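Local coordinates for 450aa long hypothetical fmu protein (Pyrococcus horikoshii, PDB 2YXL) that probably methylates cytosine in RNA at carbon 5, using S-adenosyl-L-methionine as methyl donor, as a member of the RsmB/NOP family, at residues A[67-72]-A[147-152]; A[226-231]-A[239-244]; A[370-375]-A[399-404]; A[17-22]-A[112-117]; A[343-346]-A[351-354]. All blocks are in the same frame, centred on the assembly; numbering follows the deposited sequence.

Overall arrangement
The five contacts run from the helical N-terminal region to the methyltransferase domain. Contact 1 lies nearer the surface and rests on loose electrostatics between a lysine and two glutamates, whereas contact 4, in the same helical region, is buried and mainly apolar. Helix 47-75 carries one half of contact 1 and also borders contacts 4 and 5. Contact 2 is partly buried and purely apolar across its segments, closing an edge of the ferredoxin-like sheet. Contacts 3 and 5 belong to the catalytic domain, with centres about 24 Å apart. The first packs two helices; the second, beside the predicted nucleophile, is the one whose segments share a hydrogen bond.

Contact 1. Residues A[67-72]-A[147-152]; sequences IDKVIK and ELEELE
Lys69 reaches across to Glu149 and Glu152 in a loose helix-to-helix contact within the helical N-terminal region, joining the long helix 47-75 to helix 147-155. The backbones stay well apart: the nearest CA atoms, those of Lys69 and Glu149, are separated by 10.3 Å, so long flexible side chains must span the gap. Along 67-72, Ile67 comes first and is buried, touching helix 84-99 at Asp95. Asp68 also faces that helix, where its carboxylate forms a salt bridge with Arg91. Lys69 alone of this segment points to helix 147-155. Its chain is nearly extended until the last bond, where chi4 of -60° swings NZ aside; in consequence the methylene CE, not the ammonium, is what lies nearest the acid, at 3.7 Å from Glu152 OE2. Farther back, Lys69 CD comes within 4.4 Å of Glu149 OE2. The Lys69 and Glu152 side chains meet at about a right angle. Val70 and Ile71 then return to helix 84-99, both packing on Val94, and complete the apolar side of this turn. Lysine suits the outward flank of helix 47-75, facing glutamates on helix 147-155, because opposite charges can attract over a distance without exact geometry; here the two acids would give at most a weak long-range attraction. Glu152 is fixed independently: its OE1 accepts a hydrogen bond from the backbone N of Ser159, while OE2 is left 4.6 Å from Lys69 NZ, too far for a salt bridge.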
# COMPACT_ATOMS: atom_id res chain seq x y z
N ILE A 67 16.90 10.05 6.13
CA ILE A 67 16.78 11.50 5.99
C ILE A 67 16.60 12.17 7.36
O ILE A 67 17.26 13.17 7.67
CB ILE A 67 15.64 11.87 5.00
CG1 ILE A 67 16.06 11.56 3.56
CG2 ILE A 67 15.24 13.34 5.14
CD1 ILE A 67 14.93 11.55 2.53
N ASP A 68 15.71 11.60 8.18
CA ASP A 68 15.45 12.11 9.53
C ASP A 68 16.69 12.11 10.42
O ASP A 68 16.93 13.08 11.14
CB ASP A 68 14.31 11.33 10.20
CG ASP A 68 12.93 11.62 9.59
OD1 ASP A 68 12.82 12.53 8.72
OD2 ASP A 68 11.95 10.95 9.97
N LYS A 69 17.49 11.04 10.35
CA LYS A 69 18.76 10.97 11.08
C LYS A 69 19.72 12.09 10.68
O LYS A 69 20.46 12.61 11.52
CB LYS A 69 19.45 9.62 10.90
CG LYS A 69 18.84 8.49 11.70
CD LYS A 69 19.76 7.27 11.72
CE LYS A 69 18.98 5.98 11.99
NZ LYS A 69 18.27 6.00 13.30
N VAL A 70 19.72 12.45 9.40
CA VAL A 70 20.52 13.57 8.90
C VAL A 70 19.99 14.89 9.45
O VAL A 70 20.77 15.74 9.91
CB VAL A 70 20.57 13.61 7.35
CG1 VAL A 70 21.19 14.92 6.85
CG2 VAL A 70 21.34 12.41 6.80
N ILE A 71 18.67 15.07 9.41
CA ILE A 71 18.03 16.27 9.96
C ILE A 71 18.40 16.45 11.44
O ILE A 71 18.71 17.57 11.86
CB ILE A 71 16.50 16.27 9.74
CG1 ILE A 71 16.18 16.34 8.24
CG2 ILE A 71 15.85 17.45 10.48
CD1 ILE A 71 14.72 16.10 7.89
N LYS A 72 18.39 15.36 12.20
CA LYS A 72 18.77 15.40 13.61
C LYS A 72 20.22 15.86 13.83
O LYS A 72 20.49 16.61 14.77
CB LYS A 72 18.52 14.05 14.29
CG LYS A 72 18.82 14.05 15.79
CD LYS A 72 18.59 12.69 16.42
CE LYS A 72 19.01 12.70 17.89
NZ LYS A 72 18.57 11.46 18.59
N GLU A 147 28.82 -0.07 11.48
CA GLU A 147 28.55 -1.20 10.62
C GLU A 147 27.03 -1.34 10.46
O GLU A 147 26.54 -1.82 9.44
CB GLU A 147 29.15 -2.47 11.21
CG GLU A 147 29.54 -3.52 10.18
CD GLU A 147 30.64 -4.45 10.67
OE1 GLU A 147 31.39 -4.07 11.60
OE2 GLU A 147 30.76 -5.57 10.13
N LEU A 148 26.30 -0.90 11.49
CA LEU A 148 24.84 -0.85 11.48
C LEU A 148 24.33 0.24 10.54
O LEU A 148 23.39 0.01 9.77
CB LEU A 148 24.31 -0.64 12.91
CG LEU A 148 22.80 -0.52 13.14
CD1 LEU A 148 22.41 -1.23 14.42
CD2 LEU A 148 22.33 0.94 13.17
N GLU A 149 24.93 1.43 10.62
CA GLU A 149 24.56 2.55 9.75
C GLU A 149 24.89 2.26 8.28
O GLU A 149 24.15 2.66 7.39
CB GLU A 149 25.23 3.85 10.20
CG GLU A 149 24.63 4.44 11.47
CD GLU A 149 25.01 5.90 11.69
OE1 GLU A 149 26.20 6.25 11.54
OE2 GLU A 149 24.11 6.70 12.03
N GLU A 150 26.00 1.57 8.05
CA GLU A 150 26.40 1.14 6.71
C GLU A 150 25.39 0.14 6.14
O GLU A 150 25.04 0.21 4.96
CB GLU A 150 27.80 0.52 6.75
CG GLU A 150 28.57 0.59 5.43
CD GLU A 150 29.21 1.95 5.18
OE1 GLU A 150 30.46 2.02 5.17
OE2 GLU A 150 28.47 2.94 5.00
N LEU A 151 24.93 -0.77 7.00
CA LEU A 151 23.93 -1.77 6.64
C LEU A 151 22.58 -1.12 6.30
O LEU A 151 21.95 -1.47 5.30
CB LEU A 151 23.76 -2.78 7.78
CG LEU A 151 22.63 -3.81 7.73
CD1 LEU A 151 22.98 -4.99 6.82
CD2 LEU A 151 22.31 -4.30 9.14
N GLU A 152 22.15 -0.17 7.13
CA GLU A 152 20.88 0.52 6.94
C GLU A 152 20.85 1.33 5.65
O GLU A 152 19.80 1.47 5.03
CB GLU A 152 20.57 1.43 8.14
CG GLU A 152 20.14 0.69 9.40
CD GLU A 152 19.61 1.62 10.48
OE1 GLU A 152 18.72 1.19 11.25
OE2 GLU A 152 20.07 2.78 10.57

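Contact 2. Residues A[226-231]-A[239-244]; sequences GPYNFD and GKIIVQ
Phe230 reaches from the loop after strand 221-225 to Ile241 and Val243 on strand 241-243, an edge strand of the antiparallel ferredoxin-like sheet. From CB, the first torsion (chi1 -75°) sets CG beside the backbone N and sends the ring toward the strand. CG and the CD atoms form the near part of the ring, one face of which is covered by Tyr228, whose CD2 sits over the ring centre, 3.7 Å above the plane. Farther out, CE2 meets Ile241 CD1 at 3.9 Å, this methyl lying at the ring edge and near its plane. CE1, CE2 and the terminal CZ all border Val243 CG2, with CZ nearest at 3.6 Å. A flat ring suits this place because it can offer its rim to Ile241 and its end to Val243, two residues apart on one strand. Ile241 CD1 also lies 4.3 Å from Tyr228 CE2, while the phenol oxygen of Tyr228 is hydrogen-bonded to Ser233 OG. Around the contact, Phe230 rests on Ile187 and Ile189 of strand 186-191, the partner of strand 241-243, and meets Phe236 of helix 234-237 edge-to-face; helix 198-207 covers Tyr228 and Ile241 through Leu205 and Val201.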
# COMPACT_ATOMS: atom_id res chain seq x y z
N GLY A 226 2.91 4.59 -15.11
CA GLY A 226 2.50 5.93 -14.70
C GLY A 226 3.26 7.04 -15.41
O GLY A 226 4.21 6.76 -16.15
N PRO A 227 2.85 8.31 -15.21
CA PRO A 227 1.72 8.70 -14.36
C PRO A 227 0.37 8.57 -15.06
O PRO A 227 0.27 8.74 -16.28
CB PRO A 227 2.02 10.17 -14.06
CG PRO A 227 2.79 10.65 -15.23
CD PRO A 227 3.50 9.47 -15.83
N TYR A 228 -0.66 8.24 -14.29
CA TYR A 228 -2.01 8.07 -14.82
C TYR A 228 -3.04 8.73 -13.92
O TYR A 228 -3.17 8.38 -12.74
CB TYR A 228 -2.32 6.58 -14.98
CG TYR A 228 -3.63 6.29 -15.68
CD1 TYR A 228 -3.73 6.36 -17.07
CD2 TYR A 228 -4.76 5.93 -14.95
CE1 TYR A 228 -4.93 6.09 -17.71
CE2 TYR A 228 -5.97 5.66 -15.58
CZ TYR A 228 -6.04 5.74 -16.97
OH TYR A 228 -7.23 5.47 -17.61
N ASN A 229 -3.77 9.69 -14.48
CA ASN A 229 -4.80 10.42 -13.75
C ASN A 229 -6.12 9.66 -13.74
O ASN A 229 -6.78 9.51 -14.77
CB ASN A 229 -4.97 11.82 -14.35
CG ASN A 229 -5.72 12.77 -13.43
OD1 ASN A 229 -5.93 13.94 -13.76
ND2 ASN A 229 -6.14 12.27 -12.26
N PHE A 230 -6.51 9.20 -12.55
CA PHE A 230 -7.73 8.39 -12.38
C PHE A 230 -9.02 9.21 -12.34
O PHE A 230 -10.07 8.72 -12.76
CB PHE A 230 -7.62 7.52 -11.13
CG PHE A 230 -6.73 6.32 -11.29
CD1 PHE A 230 -5.44 6.32 -10.77
CD2 PHE A 230 -7.17 5.19 -11.97
CE1 PHE A 230 -4.60 5.21 -10.91
CE2 PHE A 230 -6.34 4.07 -12.12
CZ PHE A 230 -5.05 4.09 -11.60
N ASP A 231 -8.95 10.45 -11.85
CA ASP A 231 -10.14 11.30 -11.75
C ASP A 231 -10.47 12.06 -13.05
O ASP A 231 -11.39 12.89 -13.07
CB ASP A 231 -10.09 12.25 -10.54
CG ASP A 231 -8.74 12.94 -10.38
OD1 ASP A 231 -7.74 12.24 -10.11
OD2 ASP A 231 -8.69 14.18 -10.49
N GLY A 239 -16.36 2.89 -14.11
CA GLY A 239 -16.24 1.72 -13.25
C GLY A 239 -15.73 0.48 -13.96
O GLY A 239 -16.10 -0.64 -13.60
N LYS A 240 -14.89 0.68 -14.97
CA LYS A 240 -14.33 -0.42 -15.75
C LYS A 240 -13.04 -0.95 -15.13
O LYS A 240 -12.68 -2.11 -15.37
CB LYS A 240 -14.08 0.01 -17.20
CG LYS A 240 -15.34 0.38 -17.97
CD LYS A 240 -15.03 0.77 -19.41
CE LYS A 240 -16.30 1.08 -20.19
NZ LYS A 240 -16.00 1.56 -21.56
N ILE A 241 -12.37 -0.11 -14.35
CA ILE A 241 -11.09 -0.47 -13.72
C ILE A 241 -10.99 -0.03 -12.25
O ILE A 241 -11.58 0.97 -11.84
CB ILE A 241 -9.87 0.11 -14.50
CG1 ILE A 241 -9.92 1.64 -14.57
CG2 ILE A 241 -9.76 -0.51 -15.89
CD1 ILE A 241 -8.57 2.30 -14.74
N ILE A 242 -10.22 -0.80 -11.48
CA ILE A 242 -9.96 -0.50 -10.07
C ILE A 242 -8.51 -0.83 -9.73
O ILE A 242 -7.95 -1.81 -10.24
CB ILE A 242 -10.95 -1.27 -9.13
CG1 ILE A 242 -10.76 -0.85 -7.66
CG2 ILE A 242 -10.85 -2.79 -9.31
CD1 ILE A 242 -11.90 -1.27 -6.72
N VAL A 243 -7.88 -0.01 -8.88
CA VAL A 243 -6.50 -0.24 -8.46
C VAL A 243 -6.42 -1.44 -7.52
O VAL A 243 -7.00 -1.43 -6.44
CB VAL A 243 -5.87 1.01 -7.77
CG1 VAL A 243 -4.42 0.74 -7.37
CG2 VAL A 243 -5.94 2.22 -8.69
N GLN A 244 -5.72 -2.48 -7.95
CA GLN A 244 -5.52 -3.68 -7.14
C GLN A 244 -4.25 -4.41 -7.58
O GLN A 244 -3.97 -4.53 -8.77
CB GLN A 244 -6.72 -4.63 -7.26
CG GLN A 244 -6.60 -5.89 -6.39
CD GLN A 244 -7.82 -6.79 -6.44
OE1 GLN A 244 -8.19 -7.31 -7.50
NE2 GLN A 244 -8.44 -7.00 -5.28

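Contact 3. Residues A[370-375]-A[399-404]; sequences ELLESA and KNIRWF
This is a buried helix-to-helix packing, Leu372 of helix 361-376 against Phe404, Ile401 and Asn400 of helix 398-407, on the flank of the methyltransferase sheet. The axes of the two segments cross at -44° and stay 11.0 Å apart, with Leu372 and Phe404 filling much of the interval. Leu372 CG lies nearest Phe404 CD2, at 3.4 Å, and the two side chains run obliquely to one another. Phe404 has CG anti to its own N (chi1 -171°), which lays the ring back toward helix 361-376; there the Leu372 carbonyl oxygen sits at the ring edge, near its plane and 3.4 Å from CE2. The CD2 branch of Leu372 also reaches the backbone of helix 398-407, 3.6 Å from Asn400 O, and lies 4.4 Å from Ile401 CD1. In the class I, Rossmann-like fold, helix 361-376 makes the beta-alpha-beta crossover from strand 331-337 to the parallel strand 383-389, and helix 398-407 follows that strand. Both helices lie against it, Leu372 and Ile401 on Tyr387 and Phe404 on Leu385, so apolar residues are wanted at all three positions. Asn400 is buried too, and its amide is satisfied: OD1 accepts a hydrogen bond from Arg369, which also makes a cation-pi contact with Trp403. Next to Leu372, Leu371 turns elsewhere and touches the bound sinefungin.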
# COMPACT_ATOMS: atom_id res chain seq x y z
N GLU A 370 -8.75 -13.06 16.74
CA GLU A 370 -10.14 -12.88 17.19
C GLU A 370 -11.11 -12.62 16.03
O GLU A 370 -12.31 -12.88 16.15
CB GLU A 370 -10.26 -11.83 18.31
CG GLU A 370 -9.84 -10.41 17.94
CD GLU A 370 -9.61 -9.52 19.15
OE1 GLU A 370 -9.20 -10.05 20.21
OE2 GLU A 370 -9.82 -8.30 19.05
N LEU A 371 -10.59 -12.11 14.92
CA LEU A 371 -11.37 -12.05 13.68
C LEU A 371 -11.47 -13.45 13.07
O LEU A 371 -12.51 -13.83 12.53
CB LEU A 371 -10.75 -11.07 12.68
CG LEU A 371 -10.77 -9.57 13.02
CD1 LEU A 371 -9.91 -8.80 12.03
CD2 LEU A 371 -12.18 -9.01 13.05
N LEU A 372 -10.38 -14.21 13.20
CA LEU A 372 -10.30 -15.59 12.72
C LEU A 372 -11.28 -16.50 13.44
O LEU A 372 -11.91 -17.36 12.82
CB LEU A 372 -8.86 -16.10 12.88
CG LEU A 372 -8.24 -17.10 11.90
CD1 LEU A 372 -8.64 -16.85 10.45
CD2 LEU A 372 -6.72 -17.08 12.06
N GLU A 373 -11.41 -16.31 14.76
CA GLU A 373 -12.39 -17.04 15.56
C GLU A 373 -13.81 -16.62 15.20
O GLU A 373 -14.73 -17.44 15.20
CB GLU A 373 -12.14 -16.82 17.06
CG GLU A 373 -12.90 -17.78 17.97
CD GLU A 373 -12.93 -17.35 19.43
OE1 GLU A 373 -12.00 -16.63 19.87
OE2 GLU A 373 -13.87 -17.75 20.15
N SER A 374 -13.98 -15.33 14.89
CA SER A 374 -15.26 -14.80 14.42
C SER A 374 -15.60 -15.35 13.03
O SER A 374 -16.77 -15.61 12.73
CB SER A 374 -15.24 -13.27 14.41
OG SER A 374 -16.57 -12.73 14.14
N ALA A 375 -14.57 -15.53 12.20
CA ALA A 375 -14.74 -16.10 10.86
C ALA A 375 -15.15 -17.57 10.92
O ALA A 375 -16.09 -17.98 10.24
CB ALA A 375 -13.45 -15.94 10.04
N LYS A 399 2.00 -18.65 11.90
CA LYS A 399 1.76 -18.76 13.34
C LYS A 399 0.27 -18.69 13.67
O LYS A 399 -0.23 -19.47 14.47
CB LYS A 399 2.52 -17.65 14.08
CG LYS A 399 2.35 -17.62 15.58
CD LYS A 399 2.94 -16.33 16.14
CE LYS A 399 3.10 -16.38 17.64
NZ LYS A 399 3.98 -15.27 18.11
N ASN A 400 -0.44 -17.76 13.03
CA ASN A 400 -1.88 -17.59 13.22
C ASN A 400 -2.73 -18.75 12.68
O ASN A 400 -3.85 -18.98 13.15
CB ASN A 400 -2.36 -16.27 12.63
CG ASN A 400 -2.15 -15.09 13.56
OD1 ASN A 400 -1.75 -15.25 14.72
ND2 ASN A 400 -2.43 -13.89 13.06
N ILE A 401 -2.20 -19.47 11.69
CA ILE A 401 -2.90 -20.62 11.11
C ILE A 401 -2.66 -21.89 11.93
O ILE A 401 -3.59 -22.66 12.16
CB ILE A 401 -2.54 -20.82 9.61
CG1 ILE A 401 -2.94 -19.58 8.79
CG2 ILE A 401 -3.21 -22.07 9.03
CD1 ILE A 401 -4.39 -19.11 8.97
N ARG A 402 -1.42 -22.08 12.39
CA ARG A 402 -1.09 -23.20 13.28
C ARG A 402 -1.92 -23.15 14.56
O ARG A 402 -2.36 -24.18 15.07
CB ARG A 402 0.40 -23.21 13.62
CG ARG A 402 1.28 -23.81 12.54
CD ARG A 402 2.67 -24.13 13.07
NE ARG A 402 3.63 -24.37 12.00
CZ ARG A 402 4.35 -23.42 11.40
NH1 ARG A 402 5.19 -23.74 10.43
NH2 ARG A 402 4.22 -22.15 11.77
N TRP A 403 -2.13 -21.93 15.08
CA TRP A 403 -3.01 -21.71 16.22
C TRP A 403 -4.45 -22.07 15.88
O TRP A 403 -5.13 -22.74 16.67
CB TRP A 403 -2.93 -20.25 16.69
CG TRP A 403 -3.96 -19.90 17.72
CD1 TRP A 403 -3.88 -20.10 19.07
CD2 TRP A 403 -5.25 -19.30 17.48
NE1 TRP A 403 -5.02 -19.66 19.69
CE2 TRP A 403 -5.88 -19.16 18.74
CE3 TRP A 403 -5.92 -18.86 16.33
CZ2 TRP A 403 -7.16 -18.61 18.88
CZ3 TRP A 403 -7.20 -18.31 16.47
CH2 TRP A 403 -7.80 -18.19 17.74
N PHE A 404 -4.90 -21.64 14.71
CA PHE A 404 -6.27 -21.88 14.25
C PHE A 404 -6.57 -23.38 14.10
O PHE A 404 -7.65 -23.84 14.46
CB PHE A 404 -6.53 -21.15 12.93
CG PHE A 404 -7.97 -21.16 12.49
CD1 PHE A 404 -8.41 -22.09 11.55
CD2 PHE A 404 -8.88 -20.26 13.02
CE1 PHE A 404 -9.74 -22.11 11.15
CE2 PHE A 404 -10.21 -20.26 12.61
CZ PHE A 404 -10.64 -21.19 11.68

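Contact 4. Residues A[17-22]-A[112-117]; sequences AIIEAI and WKASDF
Ile19 and Phe117 slide past each other in opposite directions where helix 12-24 meets helix 104-121, while Glu20 crosses the same ring at about a right angle. Both approach the ring of Phe117 at its edge, not over a face. Ile19 CG2 lies near the ring plane, 4.2 Å from CE1, and Glu20 OE2 lies in plane beyond CZ, at 3.4 Å. With chi1 at 177°, CG of Phe117 lies opposite the backbone N, and this carries the ring across to helix 12-24. Ile19 has two branches for two partners: CG2 serves the ring, and CD1 extends to Ala114 CB at 3.7 Å, where a small residue lets the isoleucine approach helix 104-121. Measured over these two segments, the helix axes cross at -41° with an approach of 11.0 Å. The contact belongs to the helical N-terminal region, where helices 84-99 and 47-75 also pack on helix 12-24, for example Val92 on Ile19 and Leu53 on Ala17. Glu20 bends at its second torsion, which brings its carboxylate end to the ring with the two planes 43° apart. OE1 forms a salt bridge with Arg121, one turn beyond Phe117. A buried acid is therefore paired with a cation, which probably offsets much of the cost of burying its charge; the hydrogen-bearing rim of the aromatic ring is merely a compatible neighbour for the second oxygen.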
# COMPACT_ATOMS: atom_id res chain seq x y z
N ALA A 17 4.84 21.77 -4.49
CA ALA A 17 4.13 20.52 -4.75
C ALA A 17 4.62 19.34 -3.91
O ALA A 17 3.81 18.68 -3.26
CB ALA A 17 4.15 20.19 -6.24
N ILE A 18 5.93 19.06 -3.93
CA ILE A 18 6.45 17.92 -3.16
C ILE A 18 6.39 18.16 -1.67
O ILE A 18 6.16 17.23 -0.91
CB ILE A 18 7.92 17.50 -3.50
CG1 ILE A 18 8.59 18.46 -4.48
CG2 ILE A 18 7.99 16.02 -3.91
CD1 ILE A 18 9.33 19.56 -3.79
N ILE A 19 6.60 19.41 -1.25
CA ILE A 19 6.48 19.76 0.16
C ILE A 19 5.07 19.44 0.65
O ILE A 19 4.92 18.76 1.67
CB ILE A 19 6.84 21.25 0.44
CG1 ILE A 19 8.32 21.50 0.15
CG2 ILE A 19 6.50 21.62 1.90
CD1 ILE A 19 8.73 22.96 0.14
N GLU A 20 4.06 19.89 -0.08
CA GLU A 20 2.67 19.60 0.27
C GLU A 20 2.36 18.10 0.18
O GLU A 20 1.61 17.57 1.01
CB GLU A 20 1.69 20.44 -0.56
CG GLU A 20 0.21 20.15 -0.27
CD GLU A 20 -0.64 21.40 -0.06
OE1 GLU A 20 -1.70 21.29 0.60
OE2 GLU A 20 -0.27 22.50 -0.55
N ALA A 21 2.94 17.41 -0.80
CA ALA A 21 2.73 15.97 -0.95
C ALA A 21 3.36 15.19 0.20
O ALA A 21 2.76 14.24 0.71
CB ALA A 21 3.29 15.48 -2.29
N ILE A 22 4.55 15.61 0.61
CA ILE A 22 5.26 14.98 1.72
C ILE A 22 4.56 15.28 3.05
O ILE A 22 4.44 14.40 3.91
CB ILE A 22 6.76 15.40 1.75
CG1 ILE A 22 7.50 14.86 0.51
CG2 ILE A 22 7.46 14.95 3.02
CD1 ILE A 22 7.47 13.33 0.34
N TRP A 112 13.92 30.61 -1.44
CA TRP A 112 12.94 31.69 -1.43
C TRP A 112 11.49 31.24 -1.50
O TRP A 112 10.65 31.74 -0.75
CB TRP A 112 13.26 32.72 -2.53
CG TRP A 112 14.62 33.33 -2.34
CD1 TRP A 112 15.75 33.04 -3.04
CD2 TRP A 112 14.98 34.32 -1.37
NE1 TRP A 112 16.80 33.79 -2.57
CE2 TRP A 112 16.36 34.58 -1.55
CE3 TRP A 112 14.28 35.00 -0.37
CZ2 TRP A 112 17.05 35.51 -0.76
CZ3 TRP A 112 14.97 35.92 0.41
CH2 TRP A 112 16.34 36.17 0.21
N LYS A 113 11.18 30.30 -2.38
CA LYS A 113 9.79 29.90 -2.60
C LYS A 113 9.29 28.88 -1.57
O LYS A 113 8.12 28.91 -1.20
CB LYS A 113 9.56 29.38 -4.03
CG LYS A 113 10.31 30.16 -5.13
CD LYS A 113 9.95 31.65 -5.17
CE LYS A 113 8.79 31.94 -6.12
NZ LYS A 113 8.55 33.41 -6.22
N ALA A 114 10.18 27.99 -1.12
CA ALA A 114 9.84 27.00 -0.08
C ALA A 114 9.67 27.66 1.28
O ALA A 114 8.73 27.35 2.01
CB ALA A 114 10.89 25.91 -0.02
N SER A 115 10.60 28.56 1.62
CA SER A 115 10.54 29.33 2.85
C SER A 115 9.23 30.10 2.94
O SER A 115 8.58 30.11 3.99
CB SER A 115 11.71 30.30 2.94
OG SER A 115 12.93 29.61 3.10
N ASP A 116 8.86 30.74 1.84
CA ASP A 116 7.65 31.55 1.78
C ASP A 116 6.40 30.69 1.88
O ASP A 116 5.44 31.06 2.57
CB ASP A 116 7.62 32.37 0.49
CG ASP A 116 6.61 33.50 0.54
OD1 ASP A 116 6.38 34.07 1.64
OD2 ASP A 116 6.04 33.83 -0.52
N PHE A 117 6.41 29.55 1.20
CA PHE A 117 5.27 28.65 1.17
C PHE A 117 4.91 28.09 2.55
O PHE A 117 3.74 28.10 2.94
CB PHE A 117 5.50 27.51 0.16
CG PHE A 117 4.39 26.49 0.12
CD1 PHE A 117 4.64 25.16 0.44
CD2 PHE A 117 3.09 26.86 -0.25
CE1 PHE A 117 3.61 24.21 0.40
CE2 PHE A 117 2.06 25.92 -0.29
CZ PHE A 117 2.33 24.59 0.03

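Contact 5. Residues A[343-346]-A[351-354]; sequences SGTI and ELRW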
# COMPACT_ATOMS: atom_id res chain seq x y z
N SER A 343 3.69 -5.04 5.83
CA SER A 343 5.13 -5.16 5.58
C SER A 343 5.47 -5.63 4.17
O SER A 343 6.53 -5.31 3.63
CB SER A 343 5.78 -6.08 6.61
OG SER A 343 5.16 -7.35 6.61
N GLY A 344 4.57 -6.41 3.57
CA GLY A 344 4.74 -6.88 2.21
C GLY A 344 4.53 -5.81 1.15
O GLY A 344 4.81 -6.03 -0.03
N THR A 345 4.04 -4.64 1.57
CA THR A 345 3.74 -3.56 0.64
C THR A 345 4.78 -2.44 0.65
O THR A 345 4.54 -1.36 0.10
CB THR A 345 2.31 -2.98 0.87
OG1 THR A 345 2.26 -2.27 2.11
CG2 THR A 345 1.27 -4.09 0.88
N ILE A 346 5.95 -2.70 1.24
CA ILE A 346 6.98 -1.65 1.39
C ILE A 346 7.66 -1.21 0.07
O ILE A 346 8.42 -0.24 0.06
CB ILE A 346 8.04 -1.98 2.49
CG1 ILE A 346 8.81 -3.27 2.17
CG2 ILE A 346 7.38 -2.01 3.87
CD1 ILE A 346 10.13 -3.38 2.93
N GLU A 351 7.43 4.28 2.68
CA GLU A 351 7.57 4.88 4.01
C GLU A 351 7.15 3.97 5.16
O GLU A 351 7.57 4.18 6.30
CB GLU A 351 6.85 6.24 4.08
CG GLU A 351 5.33 6.18 4.17
CD GLU A 351 4.64 6.12 2.81
OE1 GLU A 351 5.23 5.62 1.83
OE2 GLU A 351 3.48 6.58 2.73
N LEU A 352 6.34 2.96 4.86
CA LEU A 352 5.86 2.01 5.87
C LEU A 352 6.98 1.28 6.61
O LEU A 352 6.85 0.98 7.80
CB LEU A 352 4.86 1.01 5.28
CG LEU A 352 3.46 1.53 4.94
CD1 LEU A 352 2.56 0.41 4.46
CD2 LEU A 352 2.81 2.25 6.13
N ARG A 353 8.08 1.03 5.90
CA ARG A 353 9.25 0.38 6.50
C ARG A 353 9.79 1.16 7.71
O ARG A 353 10.40 0.58 8.60
CB ARG A 353 10.35 0.16 5.46
CG ARG A 353 11.10 1.42 5.04
CD ARG A 353 12.02 1.19 3.86
NE ARG A 353 11.30 0.91 2.63
CZ ARG A 353 11.87 0.53 1.49
NH1 ARG A 353 11.12 0.29 0.42
NH2 ARG A 353 13.19 0.38 1.41
N TRP A 354 9.55 2.47 7.73
CA TRP A 354 10.02 3.33 8.81
C TRP A 354 8.97 3.55 9.91
O TRP A 354 9.32 3.81 11.06
CB TRP A 354 10.51 4.67 8.25
CG TRP A 354 11.63 4.50 7.27
CD1 TRP A 354 11.55 4.65 5.91
CD2 TRP A 354 12.97 4.11 7.55
NE1 TRP A 354 12.77 4.40 5.34
CE2 TRP A 354 13.66 4.06 6.32
CE3 TRP A 354 13.67 3.81 8.73
CZ2 TRP A 354 15.02 3.72 6.23
CZ3 TRP A 354 15.02 3.47 8.64
CH2 TRP A 354 15.67 3.43 7.40
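The guanidinium of Arg353 has Ile346 on two sides: the methyl CD1 lies over one face, 4.3 Å above the plane and offset toward the rim, and the carbonyl oxygen sits at the edge in plane. The other flat group, the indole of Trp354, carries the CG methylene of Arg353 over one face. From the guanidinium edge, Arg353 NH1 donates a hydrogen bond to Ile346 O, 2.8 Å long with an N-H...O angle of 149°; relative to the carbonyl plane the donor stands 41° above, off the lone-pair directions. The arginine chain bends at its third torsion, turning the group back toward the loop. Isoleucine suits its place because its side chain crosses that of Arg353 at about a right angle, giving apolar cover, while its backbone oxygen accepts the N-H of NH1: Ile346 CG2 is 4.0 Å from Arg353 CB and 4.2 Å from Leu352 CB. Leu352 in turn points CD1 to Thr345 OG1, at 3.6 Å, a hydroxyl already bonded to Ser342 O. Arg353 is buried but richly satisfied, with NH1 also held by Val180 O, NH2 by Asn181 OD1 and Leu156 O, and NE by Pro350 O, which should fix its rotation. Thr345 touches Cys390, the predicted nucleophile, so the loop borders what is probably the catalytic site. The loop leaves strand 331-337 of the methyltransferase sheet and leads into helix 352-355; Ile346 rests on helix 173-181 through Phe176 and Val180, and helix 47-75 packs against Arg353 and Trp354 from the N-terminal region.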